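PDB 6OSU: D-alanyl-D-alanine carboxypeptidase (Penicillin binding protein) family protein from Francisella tularensis subsp. tularensis, which probably trims the terminal D-alanine from sugar-peptide precursors of the bacterial cell wall, as a serine-type D-Ala-D-Ala carboxypeptidase of the peptidase S11 family. Local coordinates for residues 28-33 and 321-326; 76-79 and 84-87; 158-163 and 169-174; 184-189 and 195-200; 218-223 and 246-251. All coordinates share one frame; numbering follows the deposited sequence.

Contacts 2, 3, 4 and 5 follow one another along the chain, and all are nested in the long loop closed by contact 1. That contact lays the segment before strand 39-44 against helix 310-327, which packs on the sheet containing strands 288-295 and 298-307. Contacts 2 and 4 are close neighbours, their centres about 15 Å apart, and Lys79 NZ at the end of helix 66-79 probably donates to Asn189 O at the end of helix 176-189. Contacts 3 and 4 lie by the predicted active site. Contacts 1 and 5 are far from it, their centres about 46 Å apart; contact 1 brings the N-terminal segment onto the helix that leads to the C-terminal domain.

Contact 1: residues 28-33 and 321-326; sequences IRPANI and LRYALS
Tyr323 reaches out from its helix and sets the end of its ring against the extended strip at Pro30 and Ala31. The phenol end meets Pro30 CB and Ala31 O obliquely. OH lies 3.1 Å from Pro30 CB, a close approach, and the same OH is 3.0 Å from the carbonyl oxygen Ala31 O. Behind the hydroxyl, ring carbon CZ packs 4.0 Å from Pro30 CB. With CG anti to the backbone N (chi1 166°), the ring projects outward from the helix, and a tyrosine is long enough to bring its hydroxyl to the other segment. Proline suits the other side because it stiffens an extended segment and offers a compact apolar surface. The helix is 310-327, which lies on the antiparallel sheet containing strands 288-295 and 298-307 in the penicillin-binding domain; Leu321, Ala324 and Leu325 face strands of that sheet, leaving Tyr323 to meet the N-terminal segment. Ile33 also leans on this helix, at Lys319 and Leu320. One turn on from Arg322, Ser326 OG donates to Arg322 O at 2.8 Å, while Ser326 N reaches the same oxygen from the opposite face of its carbonyl plane. Earlier in the N-terminal segment, Ile28 O bonds to Thr371 OG1 in the C-terminal region.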
# COMPACT_ATOMS: atom_id res chain seq x y z
N ILE A 28 -7.04 -26.62 -5.33
CA ILE A 28 -8.05 -25.75 -4.73
C ILE A 28 -7.85 -24.35 -5.29
O ILE A 28 -6.81 -23.73 -5.07
CB ILE A 28 -7.93 -25.74 -3.20
CG1 ILE A 28 -7.71 -27.16 -2.67
CG2 ILE A 28 -9.16 -25.08 -2.58
CD1 ILE A 28 -8.95 -27.84 -2.12
N ARG A 29 -8.85 -23.86 -6.04
CA ARG A 29 -8.76 -22.47 -6.45
C ARG A 29 -9.23 -21.57 -5.31
O ARG A 29 -10.13 -21.94 -4.56
CB ARG A 29 -9.62 -22.20 -7.70
CG ARG A 29 -9.47 -23.22 -8.81
CD ARG A 29 -9.33 -22.58 -10.19
NE ARG A 29 -10.22 -21.44 -10.40
CZ ARG A 29 -9.81 -20.23 -10.78
NH1 ARG A 29 -8.52 -20.00 -10.99
NH2 ARG A 29 -10.69 -19.25 -10.96
N PRO A 30 -8.61 -20.40 -5.14
CA PRO A 30 -9.10 -19.46 -4.13
C PRO A 30 -10.51 -18.99 -4.47
O PRO A 30 -10.80 -18.63 -5.62
CB PRO A 30 -8.08 -18.31 -4.19
CG PRO A 30 -6.86 -18.91 -4.81
CD PRO A 30 -7.36 -19.94 -5.78
N ALA A 31 -11.39 -19.00 -3.47
CA ALA A 31 -12.77 -18.62 -3.69
C ALA A 31 -12.90 -17.11 -3.84
O ALA A 31 -12.18 -16.35 -3.20
CB ALA A 31 -13.65 -19.12 -2.55
N ASN A 32 -13.80 -16.68 -4.71
CA ASN A 32 -14.04 -15.26 -4.92
C ASN A 32 -14.69 -14.67 -3.67
O ASN A 32 -15.83 -15.00 -3.33
CB ASN A 32 -14.91 -15.03 -6.15
CG ASN A 32 -14.13 -14.43 -7.31
OD1 ASN A 32 -12.95 -14.72 -7.49
ND2 ASN A 32 -14.79 -13.57 -8.08
N ILE A 33 -13.96 -13.80 -2.98
CA ILE A 33 -14.42 -13.24 -1.72
C ILE A 33 -15.64 -12.35 -1.96
O ILE A 33 -15.80 -11.74 -3.03
CB ILE A 33 -13.28 -12.47 -1.03
CG1 ILE A 33 -13.59 -12.20 0.44
CG2 ILE A 33 -12.98 -11.18 -1.77
CD1 ILE A 33 -13.19 -13.34 1.35
N LEU A 321 -7.05 -8.79 3.77
CA LEU A 321 -5.63 -8.97 4.07
C LEU A 321 -5.33 -10.39 4.52
O LEU A 321 -4.32 -10.98 4.12
CB LEU A 321 -5.18 -7.97 5.13
CG LEU A 321 -5.18 -6.50 4.70
CD1 LEU A 321 -4.88 -5.60 5.88
CD2 LEU A 321 -4.17 -6.27 3.58
N ARG A 322 -6.20 -10.96 5.37
CA ARG A 322 -6.01 -12.34 5.82
C ARG A 322 -6.13 -13.32 4.66
O ARG A 322 -5.38 -14.29 4.57
CB ARG A 322 -7.02 -12.66 6.91
CG ARG A 322 -6.86 -14.04 7.52
CD ARG A 322 -8.04 -14.36 8.44
NE ARG A 322 -8.68 -13.16 8.97
CZ ARG A 322 -9.93 -12.79 8.70
NH1 ARG A 322 -10.70 -13.54 7.91
NH2 ARG A 322 -10.43 -11.68 9.23
N TYR A 323 -7.09 -13.07 3.76
CA TYR A 323 -7.28 -13.94 2.60
C TYR A 323 -6.06 -13.94 1.69
O TYR A 323 -5.61 -15.00 1.24
CB TYR A 323 -8.54 -13.50 1.85
CG TYR A 323 -8.72 -14.06 0.46
CD1 TYR A 323 -9.25 -15.32 0.26
CD2 TYR A 323 -8.38 -13.30 -0.66
CE1 TYR A 323 -9.43 -15.83 -1.01
CE2 TYR A 323 -8.56 -13.80 -1.93
CZ TYR A 323 -9.08 -15.06 -2.11
OH TYR A 323 -9.25 -15.55 -3.38
N ALA A 324 -5.49 -12.75 1.43
CA ALA A 324 -4.33 -12.67 0.55
C ALA A 324 -3.08 -13.26 1.21
O ALA A 324 -2.32 -13.99 0.57
CB ALA A 324 -4.07 -11.22 0.15
N LEU A 325 -2.87 -12.96 2.50
CA LEU A 325 -1.64 -13.39 3.16
C LEU A 325 -1.59 -14.90 3.38
O LEU A 325 -0.50 -15.47 3.46
CB LEU A 325 -1.49 -12.66 4.49
CG LEU A 325 -1.11 -11.18 4.43
CD1 LEU A 325 -1.43 -10.48 5.75
CD2 LEU A 325 0.36 -11.02 4.08
N SER A 326 -2.74 -15.55 3.48
CA SER A 326 -2.79 -16.97 3.82
C SER A 326 -2.99 -17.89 2.62
O SER A 326 -2.80 -19.10 2.75
CB SER A 326 -3.89 -17.24 4.85
OG SER A 326 -5.17 -17.05 4.26

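Contact 2: residues 76-79 and 84-87; sequences SEIK and SWDT
Ser84, whose CA lies 4.3 Å from Ile78 CG2, turns its hydroxyl back on its own chain, where OG accepts from Asp86 N at 3.0 Å in an ST turn. A type I beta turn from Ser84 to Thr87 is superimposed on it, closed by Thr87 N donating to Ser84 O at 3.1 Å. Thr87 OG1 in turn accepts from Ser84 N, so small hydroxyl residues at both ends of the turn tie it to its own backbone. This firm turn presents Trp85 to Ile78. The two side chains cross at about a right angle, and the methyl CD1 of Ile78 sits over the six-membered ring, 3.6 Å from its centroid and only 6° off the normal, a CH-pi contact. The extended second torsion of Ile78 (chi2 173°) carries CD1 that far, while its other branch, CG2, comes within 3.9 Å of Trp85 NE1. A branched aliphatic side chain thus meets both rings of the indole. The contact belongs to the exit from helix 66-79, at the end remote from its predicted catalytic residue Lys67, where the chain turns off the helix toward strand 88-90. Helix 113-123 completes the packing: Val113 touches both Ile78 and Trp85, and Val117 touches the indole. Arg114 makes a cation-pi interaction with Trp85 as well as a backbone hydrogen bond.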
# COMPACT_ATOMS: atom_id res chain seq x y z
N SER A 76 8.12 13.54 -0.80
CA SER A 76 8.92 13.77 -2.00
C SER A 76 9.78 15.02 -1.87
O SER A 76 10.95 15.03 -2.27
CB SER A 76 8.00 13.88 -3.22
OG SER A 76 8.65 14.57 -4.27
N GLU A 77 9.23 16.10 -1.30
CA GLU A 77 10.02 17.31 -1.12
C GLU A 77 11.12 17.12 -0.09
O GLU A 77 12.20 17.72 -0.23
CB GLU A 77 9.10 18.47 -0.73
CG GLU A 77 8.20 18.92 -1.87
CD GLU A 77 8.98 19.29 -3.12
OE1 GLU A 77 9.80 20.24 -3.06
OE2 GLU A 77 8.80 18.62 -4.16
N ILE A 78 10.89 16.30 0.93
CA ILE A 78 11.95 15.99 1.89
C ILE A 78 13.06 15.20 1.21
O ILE A 78 14.24 15.54 1.32
CB ILE A 78 11.38 15.24 3.10
CG1 ILE A 78 10.38 16.11 3.86
CG2 ILE A 78 12.51 14.80 4.02
CD1 ILE A 78 9.65 15.37 4.96
N LYS A 79 12.68 14.15 0.48
CA LYS A 79 13.68 13.35 -0.24
C LYS A 79 14.46 14.19 -1.24
O LYS A 79 15.65 13.94 -1.46
CB LYS A 79 12.99 12.18 -0.95
CG LYS A 79 13.90 11.42 -1.90
CD LYS A 79 13.25 10.15 -2.43
CE LYS A 79 13.85 8.91 -1.78
NZ LYS A 79 13.43 7.65 -2.46
N SER A 84 12.87 19.47 5.03
CA SER A 84 13.39 18.48 5.97
C SER A 84 12.37 18.27 7.07
O SER A 84 11.48 19.10 7.30
CB SER A 84 14.73 18.90 6.56
OG SER A 84 14.57 19.52 7.82
N TRP A 85 12.48 17.12 7.76
CA TRP A 85 11.62 16.85 8.90
C TRP A 85 11.72 17.93 9.96
O TRP A 85 10.75 18.19 10.69
CB TRP A 85 11.96 15.49 9.50
CG TRP A 85 11.72 14.33 8.58
CD1 TRP A 85 12.67 13.59 7.94
CD2 TRP A 85 10.45 13.79 8.20
NE1 TRP A 85 12.06 12.61 7.18
CE2 TRP A 85 10.70 12.71 7.33
CE3 TRP A 85 9.13 14.10 8.52
CZ2 TRP A 85 9.68 11.95 6.77
CZ3 TRP A 85 8.11 13.34 7.96
CH2 TRP A 85 8.40 12.28 7.10
N ASP A 86 12.89 18.58 10.07
CA ASP A 86 13.15 19.59 11.09
C ASP A 86 12.59 20.96 10.74
O ASP A 86 12.53 21.82 11.62
CB ASP A 86 14.65 19.72 11.33
CG ASP A 86 15.29 18.42 11.79
OD1 ASP A 86 14.55 17.49 12.16
OD2 ASP A 86 16.54 18.34 11.80
N THR A 87 12.19 21.19 9.49
CA THR A 87 11.75 22.52 9.07
C THR A 87 10.54 22.97 9.88
O THR A 87 9.62 22.20 10.12
CB THR A 87 11.42 22.52 7.57
OG1 THR A 87 12.59 22.18 6.82
CG2 THR A 87 10.90 23.88 7.12

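Contact 3: residues 158-163 and 169-174; sequences NTHFAN and GGEQYT
The two segments run antiparallel and join in a single bridge, in which His160 and Tyr173 form a hydrogen-bonded pair: His160 N donates to Tyr173 O at 2.8 Å and nearly straight (167°), and Tyr173 N to His160 O at 2.9 Å. Beside this pair Tyr173 takes the first torsion that puts CG between the backbone N and the carbonyl carbon (chi1 56°). Its ring thereby swings across to the opposite chain, where His160 CB lies over one face, 4.0 Å from the centroid and toward the rim, a CH-pi contact. Asn158 O meets the same ring at its edge, 3.4 Å from CD1. The imidazole turns its own edge to Glu171 O. Both segments belong to the long connection between helices 140-154 and 176-189, probably the counterpart of the omega-type loop bordering the active site in relatives. Asn163 comes to about 8 Å from the predicted proton acceptor Lys67, side chain to side chain; its amide holds the loop bend, OD1 accepting from Gly166 N and ND2 donating to Leu167 O. On the buried side Thr159 and Thr174 lie side by side, their OG1 atoms 2.8 Å apart, and Asp178 bonds to Thr159 OG1. Compact Ala162 lets its CB approach Glu171 O to 3.3 Å. Gly169 has backbone angles at which a side chain would collide with the preceding carbonyl. The ring of Phe161 packs among helices 66-79, 140-154 and 176-189, touching Met69, Met147 and Met179.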
# COMPACT_ATOMS: atom_id res chain seq x y z
N ASN A 158 -7.93 7.85 -12.83
CA ASN A 158 -9.32 8.09 -12.47
C ASN A 158 -9.39 8.76 -11.11
O ASN A 158 -10.11 8.30 -10.21
CB ASN A 158 -10.11 6.79 -12.48
CG ASN A 158 -10.20 6.17 -13.87
OD1 ASN A 158 -10.58 6.83 -14.83
ND2 ASN A 158 -9.83 4.90 -13.97
N THR A 159 -8.65 9.85 -10.95
CA THR A 159 -8.50 10.52 -9.66
C THR A 159 -8.45 12.02 -9.89
O THR A 159 -7.71 12.49 -10.76
CB THR A 159 -7.24 10.05 -8.94
OG1 THR A 159 -7.46 8.74 -8.41
CG2 THR A 159 -6.88 10.99 -7.80
N HIS A 160 -9.23 12.77 -9.12
CA HIS A 160 -9.17 14.22 -9.16
C HIS A 160 -9.47 14.76 -7.77
O HIS A 160 -10.55 14.50 -7.23
CB HIS A 160 -10.16 14.80 -10.18
CG HIS A 160 -10.06 16.28 -10.32
ND1 HIS A 160 -9.11 16.89 -11.10
CD2 HIS A 160 -10.78 17.28 -9.75
CE1 HIS A 160 -9.25 18.20 -11.02
NE2 HIS A 160 -10.25 18.47 -10.21
N PHE A 161 -8.52 15.50 -7.21
CA PHE A 161 -8.67 16.09 -5.89
C PHE A 161 -9.15 17.53 -6.00
O PHE A 161 -8.75 18.26 -6.90
CB PHE A 161 -7.34 16.04 -5.13
CG PHE A 161 -6.83 14.64 -4.90
CD1 PHE A 161 -7.49 13.79 -4.02
CD2 PHE A 161 -5.70 14.18 -5.55
CE1 PHE A 161 -7.03 12.51 -3.80
CE2 PHE A 161 -5.23 12.90 -5.33
CZ PHE A 161 -5.90 12.06 -4.46
N ALA A 162 -10.04 17.92 -5.09
CA ALA A 162 -10.55 19.28 -5.04
C ALA A 162 -9.87 20.13 -3.99
O ALA A 162 -10.00 21.36 -4.03
CB ALA A 162 -12.06 19.28 -4.78
N ASN A 163 -9.14 19.51 -3.07
CA ASN A 163 -8.49 20.21 -1.98
C ASN A 163 -7.46 19.28 -1.35
O ASN A 163 -7.40 18.09 -1.70
CB ASN A 163 -9.51 20.70 -0.94
CG ASN A 163 -10.42 19.60 -0.44
OD1 ASN A 163 -9.98 18.48 -0.21
ND2 ASN A 163 -11.69 19.92 -0.27
N GLY A 169 -17.02 18.76 -1.25
CA GLY A 169 -17.24 19.96 -2.04
C GLY A 169 -16.41 19.97 -3.31
O GLY A 169 -15.24 19.58 -3.30
N GLY A 170 -17.00 20.42 -4.41
CA GLY A 170 -16.33 20.45 -5.70
C GLY A 170 -16.21 19.08 -6.33
O GLY A 170 -16.57 18.08 -5.69
N GLU A 171 -15.71 19.00 -7.56
CA GLU A 171 -15.50 17.70 -8.19
C GLU A 171 -14.34 16.99 -7.50
O GLU A 171 -13.26 17.56 -7.34
CB GLU A 171 -15.22 17.87 -9.68
CG GLU A 171 -15.02 16.55 -10.43
CD GLU A 171 -14.89 16.73 -11.93
OE1 GLU A 171 -15.43 15.89 -12.69
OE2 GLU A 171 -14.27 17.73 -12.35
N GLN A 172 -14.57 15.74 -7.12
CA GLN A 172 -13.69 15.07 -6.17
C GLN A 172 -13.93 13.57 -6.29
O GLN A 172 -15.03 13.10 -5.97
CB GLN A 172 -13.98 15.58 -4.76
CG GLN A 172 -12.94 15.28 -3.72
CD GLN A 172 -13.35 15.77 -2.34
OE1 GLN A 172 -13.19 15.07 -1.34
NE2 GLN A 172 -13.90 16.98 -2.29
N TYR A 173 -12.92 12.82 -6.73
CA TYR A 173 -13.10 11.37 -6.84
C TYR A 173 -11.76 10.67 -6.92
O TYR A 173 -10.73 11.27 -7.22
CB TYR A 173 -13.96 11.00 -8.06
CG TYR A 173 -13.43 11.52 -9.38
CD1 TYR A 173 -12.42 10.85 -10.06
CD2 TYR A 173 -13.95 12.67 -9.95
CE1 TYR A 173 -11.93 11.33 -11.26
CE2 TYR A 173 -13.48 13.15 -11.15
CZ TYR A 173 -12.47 12.48 -11.81
OH TYR A 173 -12.00 12.95 -13.01
N THR A 174 -11.81 9.36 -6.65
CA THR A 174 -10.70 8.45 -6.88
C THR A 174 -11.29 7.06 -7.03
O THR A 174 -12.51 6.88 -7.05
CB THR A 174 -9.68 8.50 -5.74
OG1 THR A 174 -8.58 7.64 -6.07
CG2 THR A 174 -10.30 8.02 -4.43

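Contact 4: residues 184-189 and 195-200; sequences RSYIYN and KVYDDK
Tyr186 and Tyr197 form a T-shaped aromatic pair deep in the penicillin-binding domain, between helix 176-189 and the segment leading to strand 201-205. The edge of Tyr197 is turned toward the face of Tyr186, with the planes at 76° and the centroids 5.6 Å apart. The side chains arrive from opposite directions, and each first torsion serves that meeting. Tyr186 places CG anti to its backbone N (chi1 -157°), throwing the ring off the helix toward the other segment; Tyr197 keeps CG beside the backbone N and anti to the carbonyl carbon (chi1 -73°), bringing its ring back to meet it. Contact is made near the phenolic ends, where Tyr197 CE2 is 3.8 Å from Tyr186 CZ and Tyr197 OH is 3.8 Å from Tyr186 CE1. Tyrosine suits both places, since its ring fills buried volume while its hydroxyl can still be paired: Tyr186 OH bonds to Ser71 OG, and Tyr197 OH weakly to the same atom. Met277 of strand 274-282 touches both rings. The position is close to the active site, for the side chain of Tyr197 is about 4 Å from that of Lys278, predicted to bind substrate, and about 6 Å from that of Lys67. Tyr197 itself sits in a helix-like bend, bounded by Asp198 N donating to Lys195 O at 3.2 Å and Asp199 N to Val196 O at 3.0 Å. Beyond it the side chain of Lys200 folds back, and NZ makes a weak 3.1 Å hydrogen bond to Asp198 O.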
# COMPACT_ATOMS: atom_id res chain seq x y z
N ARG A 184 1.24 1.84 -3.07
CA ARG A 184 2.42 1.08 -3.48
C ARG A 184 3.60 2.00 -3.80
O ARG A 184 4.73 1.72 -3.39
CB ARG A 184 2.09 0.20 -4.69
CG ARG A 184 3.23 -0.70 -5.13
CD ARG A 184 2.82 -1.59 -6.30
NE ARG A 184 3.85 -2.57 -6.64
CZ ARG A 184 4.50 -2.60 -7.80
NH1 ARG A 184 4.23 -1.71 -8.75
NH2 ARG A 184 5.43 -3.53 -8.01
N SER A 185 3.34 3.09 -4.52
CA SER A 185 4.40 4.06 -4.78
C SER A 185 4.94 4.66 -3.49
O SER A 185 6.16 4.87 -3.35
CB SER A 185 3.88 5.15 -5.71
OG SER A 185 4.89 6.10 -6.00
N TYR A 186 4.06 4.92 -2.53
CA TYR A 186 4.47 5.51 -1.25
C TYR A 186 5.40 4.57 -0.49
O TYR A 186 6.47 4.99 -0.02
CB TYR A 186 3.22 5.83 -0.42
CG TYR A 186 3.39 6.89 0.63
CD1 TYR A 186 2.49 7.94 0.73
CD2 TYR A 186 4.43 6.84 1.55
CE1 TYR A 186 2.62 8.91 1.70
CE2 TYR A 186 4.58 7.81 2.52
CZ TYR A 186 3.67 8.84 2.59
OH TYR A 186 3.80 9.81 3.55
N ILE A 187 5.02 3.29 -0.37
CA ILE A 187 5.87 2.31 0.31
C ILE A 187 7.25 2.28 -0.32
O ILE A 187 8.27 2.19 0.37
CB ILE A 187 5.23 0.91 0.26
CG1 ILE A 187 3.76 0.96 0.64
CG2 ILE A 187 5.97 -0.05 1.17
CD1 ILE A 187 3.55 1.51 1.97
N TYR A 188 7.30 2.33 -1.65
CA TYR A 188 8.55 2.11 -2.36
C TYR A 188 9.46 3.33 -2.30
O TYR A 188 10.65 3.21 -1.98
CB TYR A 188 8.24 1.73 -3.81
CG TYR A 188 9.46 1.59 -4.68
CD1 TYR A 188 10.26 0.45 -4.61
CD2 TYR A 188 9.82 2.58 -5.58
CE1 TYR A 188 11.38 0.31 -5.40
CE2 TYR A 188 10.94 2.46 -6.38
CZ TYR A 188 11.72 1.32 -6.28
OH TYR A 188 12.83 1.20 -7.08
N ASN A 189 8.92 4.51 -2.58
CA ASN A 189 9.76 5.70 -2.70
C ASN A 189 10.08 6.33 -1.35
O ASN A 189 11.13 6.95 -1.21
CB ASN A 189 9.08 6.73 -3.61
CG ASN A 189 9.04 6.29 -5.06
OD1 ASN A 189 7.99 5.92 -5.58
ND2 ASN A 189 10.19 6.32 -5.72
N LYS A 195 6.76 4.96 7.72
CA LYS A 195 6.75 4.43 9.09
C LYS A 195 5.84 5.22 10.01
O LYS A 195 5.41 4.69 11.04
CB LYS A 195 8.17 4.42 9.66
CG LYS A 195 9.13 3.47 8.96
CD LYS A 195 10.51 3.51 9.61
CE LYS A 195 11.55 2.79 8.75
NZ LYS A 195 12.81 3.59 8.64
N VAL A 196 5.52 6.48 9.67
CA VAL A 196 4.68 7.30 10.53
C VAL A 196 3.28 6.71 10.65
O VAL A 196 2.61 6.87 11.68
CB VAL A 196 4.64 8.75 10.02
CG1 VAL A 196 3.82 9.64 10.94
CG2 VAL A 196 6.05 9.30 9.87
N TYR A 197 2.81 6.02 9.61
CA TYR A 197 1.45 5.49 9.63
C TYR A 197 1.27 4.39 10.66
O TYR A 197 0.12 4.06 10.99
CB TYR A 197 1.07 4.98 8.24
CG TYR A 197 0.83 6.10 7.25
CD1 TYR A 197 -0.32 6.87 7.32
CD2 TYR A 197 1.75 6.38 6.25
CE1 TYR A 197 -0.56 7.89 6.42
CE2 TYR A 197 1.52 7.41 5.34
CZ TYR A 197 0.36 8.16 5.44
OH TYR A 197 0.12 9.18 4.54
N ASP A 198 2.35 3.83 11.19
CA ASP A 198 2.25 2.81 12.23
C ASP A 198 2.17 3.40 13.64
O ASP A 198 2.05 2.64 14.60
CB ASP A 198 3.45 1.85 12.13
CG ASP A 198 3.23 0.55 12.89
OD1 ASP A 198 2.14 -0.06 12.74
OD2 ASP A 198 4.13 0.13 13.64
N ASP A 199 2.23 4.73 13.77
CA ASP A 199 2.12 5.35 15.09
C ASP A 199 0.76 5.05 15.71
O ASP A 199 -0.28 5.25 15.08
CB ASP A 199 2.32 6.86 14.99
CG ASP A 199 3.77 7.25 14.72
OD1 ASP A 199 4.60 6.34 14.52
OD2 ASP A 199 4.07 8.46 14.71
N LYS A 200 0.77 4.59 16.96
CA LYS A 200 -0.48 4.23 17.63
C LYS A 200 -1.29 5.47 17.99
O LYS A 200 -2.53 5.40 18.06
CB LYS A 200 -0.18 3.41 18.89
CG LYS A 200 0.67 2.17 18.64
CD LYS A 200 -0.13 1.06 17.97
CE LYS A 200 0.50 0.67 16.64
NZ LYS A 200 1.95 0.37 16.77

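Contact 5: residues 218-223 and 246-251; sequences KQCLPK and DKCNKL
A disulfide bridge joins the end of one helix to the last turn of another in a peripheral part of the chain. Cys220, last residue of helix 214-220, and Cys248 of helix 242-251 have SG atoms 2.0 Å apart, with a left-handed torsion about the S-S bond (chi3 -88°), close to the 90° magnitude a disulfide prefers. Both sulfurs sit beside their own backbone N, anti to the carbonyl carbon; this conformation brings them together between backbones whose Cys220 CA and Cys248 CA are 5.9 Å apart. Cysteine can thus link the two helices covalently where few other side chains meet. The neighbouring residues add a polar tie. Lys247 stretches its chain beyond CG so that NZ donates to Gln219 OE1 at 3.0 Å, approaching at a C=O...N angle of 126° and tilted 19° from the amide plane. A long polar chain on each side lets the two ends meet at the surface, beside the buried disulfide, and Asp216 offers Lys247 a further, weak ion pair. After Cys220 the helix stops at Leu221, which takes positive phi. Pro222 then packs on Arg217 and Phe252, Leu251 touches Asp216 on helix 214-220, and the backbone of Lys223 bonds to Ile232 and Glu233, pairing strand 223-224 with strand 231-233.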
# COMPACT_ATOMS: atom_id res chain seq x y z
N LYS A 218 4.52 6.55 28.76
CA LYS A 218 4.39 5.34 29.55
C LYS A 218 5.44 5.24 30.65
O LYS A 218 5.22 4.52 31.63
CB LYS A 218 4.45 4.10 28.64
CG LYS A 218 3.25 3.96 27.71
CD LYS A 218 3.47 2.85 26.69
CE LYS A 218 2.39 2.84 25.61
NZ LYS A 218 1.18 2.07 26.00
N GLN A 219 6.57 5.94 30.51
CA GLN A 219 7.54 5.99 31.59
C GLN A 219 7.03 6.84 32.75
O GLN A 219 7.10 6.42 33.92
CB GLN A 219 8.87 6.56 31.09
CG GLN A 219 9.58 5.71 30.06
CD GLN A 219 10.91 6.31 29.65
OE1 GLN A 219 11.51 7.08 30.40
NE2 GLN A 219 11.37 5.98 28.45
N CYS A 220 6.52 8.03 32.45
CA CYS A 220 6.08 8.94 33.50
C CYS A 220 4.64 8.67 33.92
O CYS A 220 4.31 8.76 35.11
CB CYS A 220 6.22 10.39 33.04
SG CYS A 220 7.89 10.84 32.51
N LEU A 221 3.78 8.33 32.96
CA LEU A 221 2.35 8.19 33.16
C LEU A 221 1.79 9.45 33.79
O LEU A 221 1.37 9.43 34.95
CB LEU A 221 2.04 6.96 34.02
CG LEU A 221 2.27 5.59 33.37
CD1 LEU A 221 2.37 4.51 34.43
CD2 LEU A 221 1.15 5.27 32.39
N PRO A 222 1.76 10.57 33.07
CA PRO A 222 1.30 11.83 33.67
C PRO A 222 -0.19 11.78 33.96
O PRO A 222 -0.94 10.96 33.42
CB PRO A 222 1.61 12.88 32.59
CG PRO A 222 2.55 12.21 31.64
CD PRO A 222 2.18 10.76 31.67
N LYS A 223 -0.62 12.69 34.83
CA LYS A 223 -2.02 12.82 35.19
C LYS A 223 -2.60 14.03 34.47
O LYS A 223 -2.08 15.15 34.61
CB LYS A 223 -2.18 12.97 36.70
CG LYS A 223 -3.63 13.00 37.17
CD LYS A 223 -3.90 11.90 38.19
CE LYS A 223 -5.25 12.07 38.85
NZ LYS A 223 -5.45 11.09 39.95
N ASP A 246 12.98 14.58 36.63
CA ASP A 246 13.04 15.92 36.05
C ASP A 246 12.74 15.91 34.56
O ASP A 246 12.23 16.89 34.02
CB ASP A 246 14.40 16.56 36.32
CG ASP A 246 14.52 17.96 35.73
OD1 ASP A 246 13.54 18.73 35.82
OD2 ASP A 246 15.60 18.30 35.19
N LYS A 247 13.05 14.80 33.88
CA LYS A 247 12.67 14.70 32.47
C LYS A 247 11.17 14.54 32.32
O LYS A 247 10.59 14.98 31.32
CB LYS A 247 13.43 13.55 31.80
CG LYS A 247 12.64 12.26 31.63
CD LYS A 247 13.26 11.42 30.52
CE LYS A 247 12.80 9.97 30.59
NZ LYS A 247 13.51 9.13 29.59
N CYS A 248 10.51 13.94 33.32
CA CYS A 248 9.05 13.98 33.36
C CYS A 248 8.55 15.40 33.58
O CYS A 248 7.49 15.77 33.07
CB CYS A 248 8.52 13.06 34.46
SG CYS A 248 8.86 11.30 34.23
N ASN A 249 9.30 16.21 34.32
CA ASN A 249 8.87 17.58 34.60
C ASN A 249 9.07 18.49 33.40
O ASN A 249 8.30 19.45 33.22
CB ASN A 249 9.62 18.13 35.81
CG ASN A 249 9.07 17.59 37.12
OD1 ASN A 249 9.77 16.89 37.86
ND2 ASN A 249 7.82 17.92 37.43
N LYS A 250 10.07 18.22 32.57
CA LYS A 250 10.31 19.04 31.38
C LYS A 250 9.38 18.66 30.23
O LYS A 250 8.88 19.54 29.52
CB LYS A 250 11.77 18.91 30.94
CG LYS A 250 12.13 19.77 29.73
CD LYS A 250 13.47 19.36 29.13
CE LYS A 250 14.62 19.63 30.08
NZ LYS A 250 15.01 21.07 30.09
N LEU A 251 9.15 17.36 30.03
CA LEU A 251 8.28 16.91 28.94
C LEU A 251 6.81 17.12 29.27
O LEU A 251 6.01 17.38 28.36
CB LEU A 251 8.54 15.44 28.64
CG LEU A 251 9.95 15.08 28.16
CD1 LEU A 251 10.12 13.57 28.07
CD2 LEU A 251 10.25 15.74 26.83